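Local coordinates for protein 2-polyprenyl-6-methoxyphenol hydroxylase-like FAD-dependent oxidoreductase (Streptomyces sp. NRRL 11266, PDB 6UI5) that binds flavin-adenine dinucleotide and belongs to the FAD-dependent oxidoreductases that combine a Rossmann-type domain with a thioredoxin-like C-terminal region, at residues A[61-66]-A[93-98]; A[293-298]-A[339-344]; A[308-313]-A[328-333]; A[441-446]-A[453-458]. All blocks are in the same frame, centred on the assembly; numbering follows the deposited sequence.

Contact 1 (A[61-66]-A[93-98])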
loop_
_atom_site.group_PDB
_atom_site.type_symbol
_atom_site.label_atom_id
_atom_site.label_comp_id
_atom_site.label_asym_id
_atom_site.label_seq_id
_atom_site.Cartn_x
_atom_site.Cartn_y
_atom_site.Cartn_z
ATOM N N ALA A 61 5.935 20.727 28.420
ATOM C CA ALA A 61 5.317 20.767 29.729
ATOM C C ALA A 61 4.622 22.111 29.894
ATOM O O ALA A 61 5.180 23.171 29.562
ATOM C CB ALA A 61 6.347 20.559 30.841
ATOM N N GLY A 62 3.388 22.052 30.363
ATOM C CA GLY A 62 2.627 23.269 30.559
ATOM C C GLY A 62 1.530 23.304 29.527
ATOM O O GLY A 62 0.356 23.487 29.848
ATOM N N LEU A 63 1.920 23.081 28.274
ATOM C CA LEU A 63 0.941 22.741 27.257
ATOM C C LEU A 63 0.293 21.387 27.528
ATOM O O LEU A 63 -0.844 21.153 27.103
ATOM C CB LEU A 63 1.602 22.737 25.890
ATOM C CG LEU A 63 2.041 24.043 25.227
ATOM C CD1 LEU A 63 2.720 23.657 23.931
ATOM C CD2 LEU A 63 0.859 24.958 24.928
ATOM N N ARG A 64 0.995 20.477 28.220
ATOM C CA ARG A 64 0.468 19.126 28.395
ATOM C C ARG A 64 -0.569 19.053 29.523
ATOM O O ARG A 64 -1.601 18.391 29.371
ATOM C CB ARG A 64 1.620 18.136 28.638
ATOM C CG ARG A 64 2.226 17.543 27.359
ATOM C CD ARG A 64 3.095 16.244 27.590
ATOM N NE ARG A 64 4.367 16.553 28.236
ATOM C CZ ARG A 64 5.550 16.519 27.639
ATOM N NH1 ARG A 64 5.654 16.126 26.378
ATOM N NH2 ARG A 64 6.632 16.869 28.321
ATOM N N GLU A 65 -0.327 19.730 30.649
ATOM C CA GLU A 65 -1.191 19.560 31.812
ATOM C C GLU A 65 -2.616 19.971 31.490
ATOM O O GLU A 65 -2.851 20.990 30.834
ATOM C CB GLU A 65 -0.684 20.380 33.004
ATOM C CG GLU A 65 -1.700 20.553 34.157
ATOM C CD GLU A 65 -1.778 19.344 35.087
ATOM O OE1 GLU A 65 -1.109 18.324 34.813
ATOM O OE2 GLU A 65 -2.508 19.419 36.099
ATOM N N GLY A 66 -3.568 19.156 31.953
ATOM C CA GLY A 66 -4.980 19.436 31.816
ATOM C C GLY A 66 -5.599 19.046 30.491
ATOM O O GLY A 66 -6.836 19.019 30.387
ATOM N N HIS A 93 -1.507 14.690 22.255
ATOM C CA HIS A 93 -2.176 15.535 23.233
ATOM C C HIS A 93 -3.033 16.600 22.540
ATOM O O HIS A 93 -2.674 17.120 21.478
ATOM C CB HIS A 93 -1.161 16.201 24.161
ATOM C CG HIS A 93 -0.606 15.294 25.216
ATOM N ND1 HIS A 93 0.153 14.182 24.919
ATOM C CD2 HIS A 93 -0.667 15.359 26.568
ATOM C CE1 HIS A 93 0.522 13.593 26.043
ATOM N NE2 HIS A 93 0.035 14.286 27.057
ATOM N N MET A 94 -4.166 16.936 23.155
ATOM C CA MET A 94 -5.136 17.846 22.537
ATOM C C MET A 94 -4.799 19.267 22.972
ATOM O O MET A 94 -5.358 19.819 23.918
ATOM C CB MET A 94 -6.551 17.440 22.914
ATOM C CG MET A 94 -6.895 16.007 22.490
ATOM S SD MET A 94 -7.427 15.750 20.785
ATOM C CE MET A 94 -5.923 15.220 19.998
ATOM N N VAL A 95 -3.830 19.848 22.274
ATOM C CA VAL A 95 -3.353 21.194 22.538
ATOM C C VAL A 95 -3.872 22.084 21.426
ATOM O O VAL A 95 -3.885 21.692 20.256
ATOM C CB VAL A 95 -1.818 21.275 22.620
ATOM C CG1 VAL A 95 -1.413 22.665 23.062
ATOM C CG2 VAL A 95 -1.267 20.216 23.586
ATOM N N LEU A 96 -4.317 23.270 21.789
ATOM C CA LEU A 96 -4.938 24.155 20.831
ATOM C C LEU A 96 -3.860 25.005 20.181
ATOM O O LEU A 96 -3.009 25.574 20.875
ATOM C CB LEU A 96 -6.000 25.014 21.513
ATOM C CG LEU A 96 -7.007 24.147 22.295
ATOM C CD1 LEU A 96 -6.551 23.762 23.737
ATOM C CD2 LEU A 96 -8.421 24.738 22.300
ATOM N N GLN A 97 -3.870 25.042 18.849
ATOM C CA GLN A 97 -2.898 25.809 18.083
ATOM C C GLN A 97 -2.639 27.197 18.664
ATOM O O GLN A 97 -1.481 27.600 18.791
ATOM C CB GLN A 97 -3.346 25.921 16.629
ATOM C CG GLN A 97 -2.267 26.461 15.705
ATOM C CD GLN A 97 -2.680 26.447 14.254
ATOM O OE1 GLN A 97 -3.595 25.714 13.863
ATOM N NE2 GLN A 97 -2.026 27.289 13.444
ATOM N N SER A 98 -3.684 27.938 19.042
ATOM C CA SER A 98 -3.418 29.279 19.535
ATOM C C SER A 98 -2.665 29.237 20.855
ATOM O O SER A 98 -1.883 30.156 21.149
ATOM C CB SER A 98 -4.719 30.077 19.679
ATOM O OG SER A 98 -5.534 29.547 20.709
#

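Contact 2 (A[293-298]-A[339-344]). With FAD (flavin-adenine dinucleotide), chain C.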
loop_
_atom_site.group_PDB
_atom_site.type_symbol
_atom_site.label_atom_id
_atom_site.label_comp_id
_atom_site.label_asym_id
_atom_site.label_seq_id
_atom_site.Cartn_x
_atom_site.Cartn_y
_atom_site.Cartn_z
ATOM N N ASN A 293 -3.426 13.670 11.315
ATOM C CA ASN A 293 -2.478 13.212 12.338
ATOM C C ASN A 293 -1.630 14.335 12.907
ATOM O O ASN A 293 -0.699 14.071 13.665
ATOM C CB ASN A 293 -1.555 12.129 11.784
ATOM C CG ASN A 293 -2.305 11.090 10.986
ATOM O OD1 ASN A 293 -2.265 11.092 9.762
ATOM N ND2 ASN A 293 -2.998 10.194 11.678
ATOM N N GLY A 294 -1.918 15.581 12.557
ATOM C CA GLY A 294 -1.085 16.688 12.985
ATOM C C GLY A 294 0.177 16.846 12.174
ATOM O O GLY A 294 1.143 17.455 12.651
ATOM N N GLN A 295 0.201 16.313 10.948
ATOM C CA GLN A 295 1.449 16.320 10.191
ATOM C C GLN A 295 1.840 17.711 9.721
ATOM O O GLN A 295 3.035 18.013 9.648
ATOM C CB GLN A 295 1.339 15.375 9.004
ATOM C CG GLN A 295 1.190 13.925 9.419
ATOM C CD GLN A 295 1.178 13.032 8.234
ATOM O OE1 GLN A 295 2.001 13.181 7.318
ATOM N NE2 GLN A 295 0.210 12.122 8.198
ATOM N N GLY A 296 0.863 18.559 9.365
ATOM C CA GLY A 296 1.197 19.918 8.959
ATOM C C GLY A 296 1.974 20.647 10.037
ATOM O O GLY A 296 2.972 21.317 9.760
ATOM N N LEU A 297 1.541 20.491 11.290
ATOM C CA LEU A 297 2.220 21.120 12.407
ATOM C C LEU A 297 3.552 20.439 12.691
ATOM O O LEU A 297 4.568 21.113 12.907
ATOM C CB LEU A 297 1.299 21.056 13.616
ATOM C CG LEU A 297 1.519 21.962 14.803
ATOM C CD1 LEU A 297 1.831 23.320 14.274
ATOM C CD2 LEU A 297 0.220 21.967 15.561
ATOM N N GLY A 298 3.568 19.099 12.678
ATOM C CA GLY A 298 4.811 18.373 12.913
ATOM C C GLY A 298 5.910 18.745 11.937
ATOM O O GLY A 298 7.032 19.074 12.338
ATOM N N CYS A 339 3.177 14.572 2.248
ATOM C CA CYS A 339 2.250 14.653 1.120
ATOM C C CYS A 339 1.868 13.265 0.678
ATOM O O CYS A 339 0.688 12.968 0.505
ATOM C CB CYS A 339 2.845 15.445 -0.054
ATOM S SG CYS A 339 3.093 17.247 0.340
ATOM N N MET A 340 2.849 12.367 0.582
ATOM C CA MET A 340 2.575 11.070 -0.025
ATOM C C MET A 340 1.517 10.317 0.764
ATOM O O MET A 340 0.492 9.907 0.206
ATOM C CB MET A 340 3.855 10.253 -0.123
ATOM C CG MET A 340 3.609 8.812 -0.554
ATOM S SD MET A 340 4.830 7.821 0.256
ATOM C CE MET A 340 4.428 8.171 1.962
ATOM N N ASN A 341 1.711 10.196 2.082
ATOM C CA ASN A 341 0.824 9.357 2.882
ATOM C C ASN A 341 -0.501 10.047 3.216
ATOM O O ASN A 341 -1.516 9.352 3.383
ATOM C CB ASN A 341 1.537 8.883 4.162
ATOM C CG ASN A 341 1.332 9.801 5.326
ATOM O OD1 ASN A 341 0.285 9.753 5.990
ATOM N ND2 ASN A 341 2.348 10.638 5.618
ATOM N N ILE A 342 -0.532 11.385 3.324
ATOM C CA ILE A 342 -1.835 12.061 3.389
ATOM C C ILE A 342 -2.662 11.688 2.169
ATOM O O ILE A 342 -3.788 11.193 2.286
ATOM C CB ILE A 342 -1.681 13.589 3.505
ATOM C CG1 ILE A 342 -0.913 14.006 4.770
ATOM C CG2 ILE A 342 -3.063 14.290 3.436
ATOM C CD1 ILE A 342 -1.610 13.711 6.031
ATOM N N GLN A 343 -2.095 11.882 0.976
ATOM C CA GLN A 343 -2.823 11.520 -0.237
ATOM C C GLN A 343 -3.238 10.050 -0.192
ATOM O O GLN A 343 -4.363 9.696 -0.585
ATOM C CB GLN A 343 -1.959 11.808 -1.468
ATOM C CG GLN A 343 -1.782 13.281 -1.813
ATOM C CD GLN A 343 -3.096 14.001 -2.136
ATOM O OE1 GLN A 343 -3.938 14.251 -1.258
ATOM N NE2 GLN A 343 -3.278 14.320 -3.418
ATOM N N ALA A 344 -2.349 9.184 0.338
ATOM C CA ALA A 344 -2.685 7.769 0.466
ATOM C C ALA A 344 -3.842 7.573 1.428
ATOM O O ALA A 344 -4.735 6.768 1.164
ATOM C CB ALA A 344 -1.473 6.947 0.931
HETATM P PA FAD C . 0.813 29.568 8.348
HETATM O O1A FAD C . 0.123 28.940 9.538
HETATM O O2A FAD C . -0.175 29.624 7.195
HETATM O O5B FAD C . 1.516 31.012 8.759
HETATM C C5B FAD C . 2.053 31.850 7.747
HETATM C C4B FAD C . 2.090 33.315 8.293
HETATM O O4B FAD C . 2.708 34.148 7.492
HETATM C C3B FAD C . 0.650 33.867 8.412
HETATM O O3B FAD C . 0.558 34.584 9.566
HETATM C C2B FAD C . 0.502 34.790 7.186
HETATM O O2B FAD C . -0.630 35.716 7.448
HETATM C C1B FAD C . 1.662 35.387 7.184
HETATM N N9A FAD C . 2.101 35.936 5.916
HETATM C C8A FAD C . 1.862 35.433 4.684
HETATM N N7A FAD C . 2.510 36.207 3.787
HETATM C C5A FAD C . 3.167 37.174 4.471
HETATM C C6A FAD C . 3.982 38.225 4.067
HETATM N N6A FAD C . 4.503 38.795 2.834
HETATM N N1A FAD C . 4.510 39.059 4.967
HETATM C C2A FAD C . 4.265 38.881 6.284
HETATM N N3A FAD C . 3.477 37.840 6.681
HETATM C C4A FAD C . 2.928 36.994 5.783
HETATM N N1 FAD C . -2.620 21.513 11.591
HETATM C C2 FAD C . -2.594 20.364 12.542
HETATM O O2 FAD C . -1.594 20.032 13.088
HETATM N N3 FAD C . -3.862 19.626 12.808
HETATM C C4 FAD C . -5.093 20.046 12.137
HETATM O O4 FAD C . -6.117 19.482 12.329
HETATM C C4X FAD C . -5.081 21.212 11.179
HETATM N N5 FAD C . -6.328 21.571 10.544
HETATM C C5X FAD C . -6.345 22.704 9.586
HETATM C C6 FAD C . -7.554 23.039 8.973
HETATM C C7 FAD C . -7.603 24.101 8.077
HETATM C C7M FAD C . -9.035 24.227 7.575
HETATM C C8 FAD C . -6.455 24.850 7.775
HETATM C C8M FAD C . -6.607 26.006 6.777
HETATM C C9 FAD C . -5.235 24.515 8.389
HETATM C C9A FAD C . -5.163 23.434 9.299
HETATM N N10 FAD C . -3.858 23.051 9.959
HETATM C C10 FAD C . -3.852 21.939 10.906
HETATM C "C1'" FAD C . -2.652 23.853 9.670
HETATM C "C2'" FAD C . -1.394 23.163 9.114
HETATM O "O2'" FAD C . -0.657 22.553 10.109
HETATM C "C3'" FAD C . -0.434 24.204 8.542
HETATM O "O3'" FAD C . 0.532 23.507 7.821
HETATM C "C4'" FAD C . 0.331 25.051 9.579
HETATM O "O4'" FAD C . -0.490 25.798 10.433
HETATM C "C5'" FAD C . 1.129 26.038 8.718
HETATM O "O5'" FAD C . 2.179 26.610 9.447
HETATM P P FAD C . 3.114 27.793 8.773
HETATM O O1P FAD C . 3.689 28.648 9.877
HETATM O O2P FAD C . 4.177 27.281 7.820
HETATM O O3P FAD C . 2.077 28.648 7.810
#

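Contact 3 (A[308-313]-A[328-333])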
loop_
_atom_site.group_PDB
_atom_site.type_symbol
_atom_site.label_atom_id
_atom_site.label_comp_id
_atom_site.label_asym_id
_atom_site.label_seq_id
_atom_site.Cartn_x
_atom_site.Cartn_y
_atom_site.Cartn_z
ATOM N N GLY A 308 17.005 25.976 11.974
ATOM C CA GLY A 308 17.646 26.752 13.017
ATOM C C GLY A 308 18.637 25.878 13.762
ATOM O O GLY A 308 18.257 24.854 14.366
ATOM N N TRP A 309 19.909 26.288 13.681
ATOM C CA TRP A 309 21.131 25.668 14.216
ATOM C C TRP A 309 22.079 25.538 13.030
ATOM O O TRP A 309 23.213 26.031 13.088
ATOM C CB TRP A 309 20.919 24.343 14.989
ATOM C CG TRP A 309 20.943 22.971 14.228
ATOM C CD1 TRP A 309 19.868 22.193 13.914
ATOM C CD2 TRP A 309 22.100 22.247 13.767
ATOM N NE1 TRP A 309 20.268 21.047 13.249
ATOM C CE2 TRP A 309 21.635 21.054 13.153
ATOM C CE3 TRP A 309 23.479 22.489 13.811
ATOM C CZ2 TRP A 309 22.505 20.109 12.581
ATOM C CZ3 TRP A 309 24.350 21.539 13.247
ATOM C CH2 TRP A 309 23.852 20.366 12.644
ATOM N N LYS A 310 21.599 25.017 11.900
ATOM C CA LYS A 310 22.432 25.069 10.702
ATOM C C LYS A 310 22.719 26.509 10.289
ATOM O O LYS A 310 23.886 26.882 10.108
ATOM C CB LYS A 310 21.785 24.287 9.578
ATOM C CG LYS A 310 21.367 22.932 10.068
ATOM C CD LYS A 310 21.213 21.961 8.954
ATOM C CE LYS A 310 20.545 20.747 9.498
ATOM N NZ LYS A 310 20.090 19.861 8.407
ATOM N N ILE A 311 21.676 27.346 10.163
ATOM C CA ILE A 311 21.919 28.764 9.910
ATOM C C ILE A 311 22.777 29.354 11.020
ATOM O O ILE A 311 23.736 30.099 10.761
ATOM C CB ILE A 311 20.601 29.555 9.768
ATOM C CG1 ILE A 311 20.060 29.506 8.355
ATOM C CG2 ILE A 311 20.867 31.017 10.084
ATOM C CD1 ILE A 311 18.772 30.234 8.214
ATOM N N ALA A 312 22.447 29.042 12.281
ATOM C CA ALA A 312 23.232 29.623 13.373
ATOM C C ALA A 312 24.697 29.218 13.265
ATOM O O ALA A 312 25.598 30.051 13.441
ATOM C CB ALA A 312 22.667 29.215 14.732
ATOM N N ALA A 313 24.950 27.946 12.939
ATOM C CA ALA A 313 26.319 27.489 12.735
ATOM C C ALA A 313 27.007 28.277 11.628
ATOM O O ALA A 313 28.173 28.667 11.768
ATOM C CB ALA A 313 26.341 25.994 12.408
ATOM N N HIS A 328 17.667 21.045 2.751
ATOM C CA HIS A 328 16.819 20.506 1.692
ATOM C C HIS A 328 16.797 18.977 1.705
ATOM O O HIS A 328 15.728 18.358 1.608
ATOM C CB HIS A 328 17.247 20.981 0.305
ATOM C CG HIS A 328 16.495 20.278 -0.790
ATOM N ND1 HIS A 328 15.300 20.754 -1.297
ATOM C CD2 HIS A 328 16.714 19.084 -1.402
ATOM C CE1 HIS A 328 14.846 19.908 -2.212
ATOM N NE2 HIS A 328 15.684 18.885 -2.293
ATOM N N VAL A 329 17.972 18.342 1.770
ATOM C CA VAL A 329 18.004 16.883 1.678
ATOM C C VAL A 329 17.112 16.263 2.739
ATOM O O VAL A 329 16.244 15.429 2.451
ATOM C CB VAL A 329 19.437 16.361 1.811
ATOM C CG1 VAL A 329 19.417 14.835 1.716
ATOM C CG2 VAL A 329 20.302 16.977 0.755
ATOM N N GLU A 330 17.319 16.672 3.986
ATOM C CA GLU A 330 16.602 16.058 5.087
ATOM C C GLU A 330 15.130 16.413 5.043
ATOM O O GLU A 330 14.277 15.542 5.242
ATOM C CB GLU A 330 17.231 16.490 6.412
ATOM C CG GLU A 330 18.389 15.602 6.794
ATOM C CD GLU A 330 19.399 16.295 7.688
ATOM O OE1 GLU A 330 20.571 15.861 7.693
ATOM O OE2 GLU A 330 19.023 17.257 8.393
ATOM N N ARG A 331 14.810 17.678 4.752
ATOM C CA ARG A 331 13.444 18.147 4.955
ATOM C C ARG A 331 12.561 18.004 3.732
ATOM O O ARG A 331 11.366 17.737 3.882
ATOM C CB ARG A 331 13.480 19.575 5.445
ATOM C CG ARG A 331 13.964 19.609 6.895
ATOM C CD ARG A 331 12.764 19.455 7.799
ATOM N NE ARG A 331 12.447 18.097 8.186
ATOM C CZ ARG A 331 11.326 17.751 8.809
ATOM N NH1 ARG A 331 10.403 18.683 9.079
ATOM N NH2 ARG A 331 11.131 16.480 9.172
ATOM N N HIS A 332 13.114 18.092 2.523
ATOM C CA HIS A 332 12.306 17.766 1.357
ATOM C C HIS A 332 11.779 16.336 1.427
ATOM O O HIS A 332 10.651 16.073 0.990
ATOM C CB HIS A 332 13.097 17.975 0.072
ATOM C CG HIS A 332 12.320 17.657 -1.168
ATOM N ND1 HIS A 332 11.986 16.369 -1.526
ATOM C CD2 HIS A 332 11.819 18.459 -2.136
ATOM C CE1 HIS A 332 11.308 16.391 -2.661
ATOM N NE2 HIS A 332 11.198 17.646 -3.054
ATOM N N LEU A 333 12.578 15.393 1.957
ATOM C CA LEU A 333 12.091 14.015 2.069
ATOM C C LEU A 333 10.894 13.963 2.992
ATOM O O LEU A 333 9.899 13.299 2.692
ATOM C CB LEU A 333 13.186 13.062 2.578
ATOM C CG LEU A 333 12.802 11.681 3.157
ATOM C CD1 LEU A 333 12.135 10.740 2.105
ATOM C CD2 LEU A 333 14.045 10.926 3.727
#

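Contact 4 (A[441-446]-A[453-458])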
loop_
_atom_site.group_PDB
_atom_site.type_symbol
_atom_site.label_atom_id
_atom_site.label_comp_id
_atom_site.label_asym_id
_atom_site.label_seq_id
_atom_site.Cartn_x
_atom_site.Cartn_y
_atom_site.Cartn_z
ATOM N N ALA A 441 33.302 7.509 28.974
ATOM C CA ALA A 441 33.406 7.954 27.590
ATOM C C ALA A 441 34.498 9.010 27.479
ATOM O O ALA A 441 34.661 9.846 28.372
ATOM C CB ALA A 441 32.073 8.496 27.084
ATOM N N GLN A 442 35.270 8.951 26.398
ATOM C CA GLN A 442 36.339 9.920 26.170
ATOM C C GLN A 442 35.752 11.049 25.342
ATOM O O GLN A 442 35.414 10.849 24.173
ATOM C CB GLN A 442 37.536 9.286 25.461
ATOM C CG GLN A 442 38.611 10.304 25.039
ATOM C CD GLN A 442 39.404 9.837 23.824
ATOM O OE1 GLN A 442 39.698 10.625 22.921
ATOM N NE2 GLN A 442 39.753 8.546 23.797
ATOM N N GLU A 443 35.607 12.228 25.940
ATOM C CA GLU A 443 35.010 13.334 25.213
ATOM C C GLU A 443 36.056 14.031 24.354
ATOM O O GLU A 443 37.162 14.326 24.817
ATOM C CB GLU A 443 34.342 14.324 26.164
ATOM C CG GLU A 443 35.213 14.903 27.238
ATOM C CD GLU A 443 34.605 16.166 27.812
ATOM O OE1 GLU A 443 34.175 17.024 27.004
ATOM O OE2 GLU A 443 34.545 16.290 29.058
ATOM N N GLU A 444 35.712 14.274 23.092
ATOM C CA GLU A 444 36.631 14.962 22.195
ATOM C C GLU A 444 36.565 16.446 22.539
ATOM O O GLU A 444 35.664 17.169 22.098
ATOM C CB GLU A 444 36.282 14.673 20.741
ATOM C CG GLU A 444 36.331 13.200 20.378
ATOM C CD GLU A 444 37.760 12.599 20.415
ATOM O OE1 GLU A 444 38.737 13.353 20.228
ATOM O OE2 GLU A 444 37.904 11.372 20.630
ATOM N N SER A 445 37.530 16.898 23.344
ATOM C CA SER A 445 37.580 18.277 23.817
ATOM C C SER A 445 37.621 19.293 22.687
ATOM O O SER A 445 37.519 20.489 22.952
ATOM C CB SER A 445 38.809 18.487 24.702
ATOM O OG SER A 445 40.003 18.456 23.928
ATOM N N GLY A 446 37.836 18.873 21.457
ATOM C CA GLY A 446 37.883 19.848 20.408
ATOM C C GLY A 446 36.506 20.465 20.336
ATOM O O GLY A 446 36.335 21.672 20.510
ATOM N N VAL A 453 28.713 17.372 27.115
ATOM C CA VAL A 453 28.742 16.021 27.647
ATOM C C VAL A 453 27.738 15.941 28.780
ATOM O O VAL A 453 27.741 16.789 29.672
ATOM C CB VAL A 453 30.145 15.637 28.125
ATOM C CG1 VAL A 453 30.155 14.180 28.487
ATOM C CG2 VAL A 453 31.161 15.980 27.050
ATOM N N VAL A 454 26.887 14.922 28.741
ATOM C CA VAL A 454 25.954 14.592 29.812
ATOM C C VAL A 454 26.276 13.174 30.289
ATOM O O VAL A 454 26.181 12.212 29.508
ATOM C CB VAL A 454 24.497 14.705 29.325
ATOM C CG1 VAL A 454 23.518 14.115 30.341
ATOM C CG2 VAL A 454 24.131 16.196 28.932
ATOM N N ARG A 455 26.668 13.048 31.564
ATOM C CA ARG A 455 27.027 11.775 32.188
ATOM C C ARG A 455 25.843 11.259 32.989
ATOM O O ARG A 455 25.431 11.878 33.975
ATOM C CB ARG A 455 28.230 11.922 33.120
ATOM C CG ARG A 455 29.365 12.766 32.605
ATOM C CD ARG A 455 30.276 11.980 31.666
ATOM N NE ARG A 455 31.487 12.749 31.382
ATOM C CZ ARG A 455 32.487 12.331 30.617
ATOM N NH1 ARG A 455 32.435 11.125 30.052
ATOM N NH2 ARG A 455 33.546 13.115 30.433
ATOM N N ALA A 456 25.309 10.124 32.577
ATOM C CA ALA A 456 24.084 9.615 33.165
ATOM C C ALA A 456 24.202 8.116 33.399
ATOM O O ALA A 456 25.197 7.468 33.039
ATOM C CB ALA A 456 22.874 9.921 32.266
ATOM N N GLN A 457 23.155 7.572 33.975
ATOM C CA GLN A 457 23.068 6.171 34.295
ATOM C C GLN A 457 22.640 5.364 33.079
ATOM O O GLN A 457 22.037 5.906 32.152
ATOM C CB GLN A 457 22.121 5.969 35.469
ATOM C CG GLN A 457 22.759 6.616 36.699
ATOM C CD GLN A 457 23.905 5.746 37.196
ATOM O OE1 GLN A 457 23.703 4.566 37.489
ATOM N NE2 GLN A 457 25.113 6.312 37.258
ATOM N N PRO A 458 23.042 4.096 33.004
ATOM C CA PRO A 458 22.675 3.292 31.836
ATOM C C PRO A 458 21.167 3.222 31.692
ATOM O O PRO A 458 20.426 3.191 32.673
ATOM C CB PRO A 458 23.292 1.918 32.142
ATOM C CG PRO A 458 23.533 1.913 33.601
ATOM C CD PRO A 458 23.870 3.328 33.957
#

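Contact 1 (A[61-66]-A[93-98])
The guanidinium of Arg-64, whose aliphatic stem lies on the His-93 ring, is gripped at both ends, NH1 by a salt bridge to Glu-90 and NH2 by one to Asp-55. In the Rossmann-type FAD-binding domain, this contact seats the loop after helix 48-55 against the approach to helix 97-110. The stem makes a CH-pi contact: CD of Arg-64 stands 4.0 Å from the centroid of the His-93 ring, 24° off the ring normal, toward the NE2 rim. CG of Arg-64 follows at 3.7 Å from CD2 of His-93. A bend at chi3 (-72°) carries the charged end onward, its plane 65° from that of the imidazole; the methylenes CG and CD make the contact. ND1 of His-93 is hydrogen-bonded to the carbonyl of Pro-91, which limits the rotation of the ring, and Leu-51 touches both Arg-64 and His-93. The second half is apolar. Leu-63 and Val-95 meet nearly at right angles, and Leu-63 also packs on Leu-100 and Val-103 of the helix. That helix starts at Gln-97, which touches the flavin-adenine dinucleotide. The two branches of Val-95 divide the work: CG1 sits 3.7 Å from CD2 of Leu-63, and CG2 sits 3.7 Å from O of Leu-63.

Contact 2 (A[293-298]-A[339-344])
Helix 295-316 begins with its first turn facing the last turns of helix 325-346, CA of Gln-295 standing 8.7 Å from CA of Ile-342, with Gly-294 at the N-cap. This is the helix start that meets the flavin in the FAD-binding domain. Across the gap runs a paired-amide contact. Gln-295 and Asn-341 reach for each other from opposite directions, and their amide planes lie only 14° apart. ND2 of Asn-341 donates to OE1 of Gln-295 at 3.1 Å, and NE2 of Gln-295 returns a bond of 3.2 Å to OD1 of Asn-341. The second bond is the straighter (163° at the hydrogen) and uses a lone pair in the carbonyl plane. The other hydrogen of NE2 goes to OD1 of Asn-293; both its N-H groups are thus used, and the rotation of the Gln-295 amide is fixed. Asn-341 has further partners: ND2 also bonds to the carbonyl of Leu-337, and OD1 accepts from Gln-345, which reaches OD1 of Asn-293 as well. CD1 of Ile-342 presses on the glutamine amide, 3.6 Å from CD of Gln-295. Met-361 of the second subunit packs on Asn-341, placing the pair near the dimer interface. Elsewhere on the same helix start, CA of Gly-294 lies 3.4 Å from O2 of the flavin-adenine dinucleotide, and CB of Leu-297 lies 3.1 Å from that same O2.

Contact 3 (A[308-313]-A[328-333])
With CG set beside the backbone N (chi1 -49°) and the rest of the chain stretched out, Lys-310 sends its ammonium across to helix 325-346; Glu-330 takes the matching turn (chi1 -86°) and extends its carboxylate to meet it. Such reach is needed because the backbones are well apart, the nearest pair being CA of Lys-310 and CA of His-328 at 11.6 Å. The result is a salt bridge between two consecutive helices of the FAD-binding domain, with NZ of Lys-310 hydrogen-bonded to OE2 of Glu-330 at 2.8 Å. The ammonium does not approach in the carboxylate plane but from above it, 42° out. Neither group relies on the other alone. Asn-306, four residues before Lys-310 and ahead of the kink at Trp-309, serves both, its OD1 accepting from the lysine and its ND2 donating to OE2, while OG of Ser-326 is a further partner of NZ. OE1 of Glu-330 forms a salt bridge with Arg-469, which ties the helix pair to the C-terminal region. CG of Lys-310 stands 3.6 Å above the indole ring of Trp-309, over its centre. Since both charged groups are buried, this network of opposite charge and amide probably keeps the lysine protonated and the glutamate ionised, and limits the cost of burying them.

Contact 4 (A[441-446]-A[453-458])
Arg-455 reaches back from strand 451-455 to the loop that leads into it, and its NH1 gives Ala-441 O a nearly straight hydrogen bond (3.1 Å, 171° at the hydrogen). The strand is an edge of the four-stranded mixed sheet in the C-terminal, thioredoxin-like region, where it runs parallel to strand 430-434; the loop 441-446 belongs to the connection between those two. The firm part of the contact is centred on the guanidinium. Ala-441 O lies at its edge, close to its plane, and Asp-434 forms a salt bridge with the same NH1. The OD2 of Asp-434 also accepts from the backbone N of Ala-441, so one carboxylate fastens both loop and arginine. From within the strand, CG1 of Val-453 lies over one guanidinium face, toward its rim, 3.5 Å above the plane.

The loose part is the pair of Glu-443 with Arg-455. Their salt bridge is long, OE2 of Glu-443 to NH2 of Arg-455 at 3.6 Å, and the two flat groups stand 77° apart, so this carboxylate does not make a paired, two-toothed grip. Both residues are only partly exposed. Against Val-453 the same glutamate packs closely. Glu-443 points toward the strand, and chi1 of 56° puts its CG in the crowded position between backbone N and carbonyl carbon. Its CB is 3.7 Å from CG2 of Val-453, and the carboxylate ends against that same methyl group, with OE1 of Glu-443 3.2 Å from CG2 of Val-453.

Overall arrangement
Contacts 1, 2 and 3 are buried and lie in the FAD-binding domain, whereas contact 4 sits at the surface of the C-terminal region, its centre about 30 Å from the centre of the chain. Contacts 2 and 3 join the same two helices, 295-316 and 325-346, at places whose centres are 20 Å apart: neutral amides meet at the end beside the flavin, an ion pair at the other. Contact 1, on the opposite side of the chain's centre from contact 3, relies on apolar and ring packing and puts its charges onto residues outside. Contact 4 again uses an arginine, there with a carbonyl and a loosely placed glutamate.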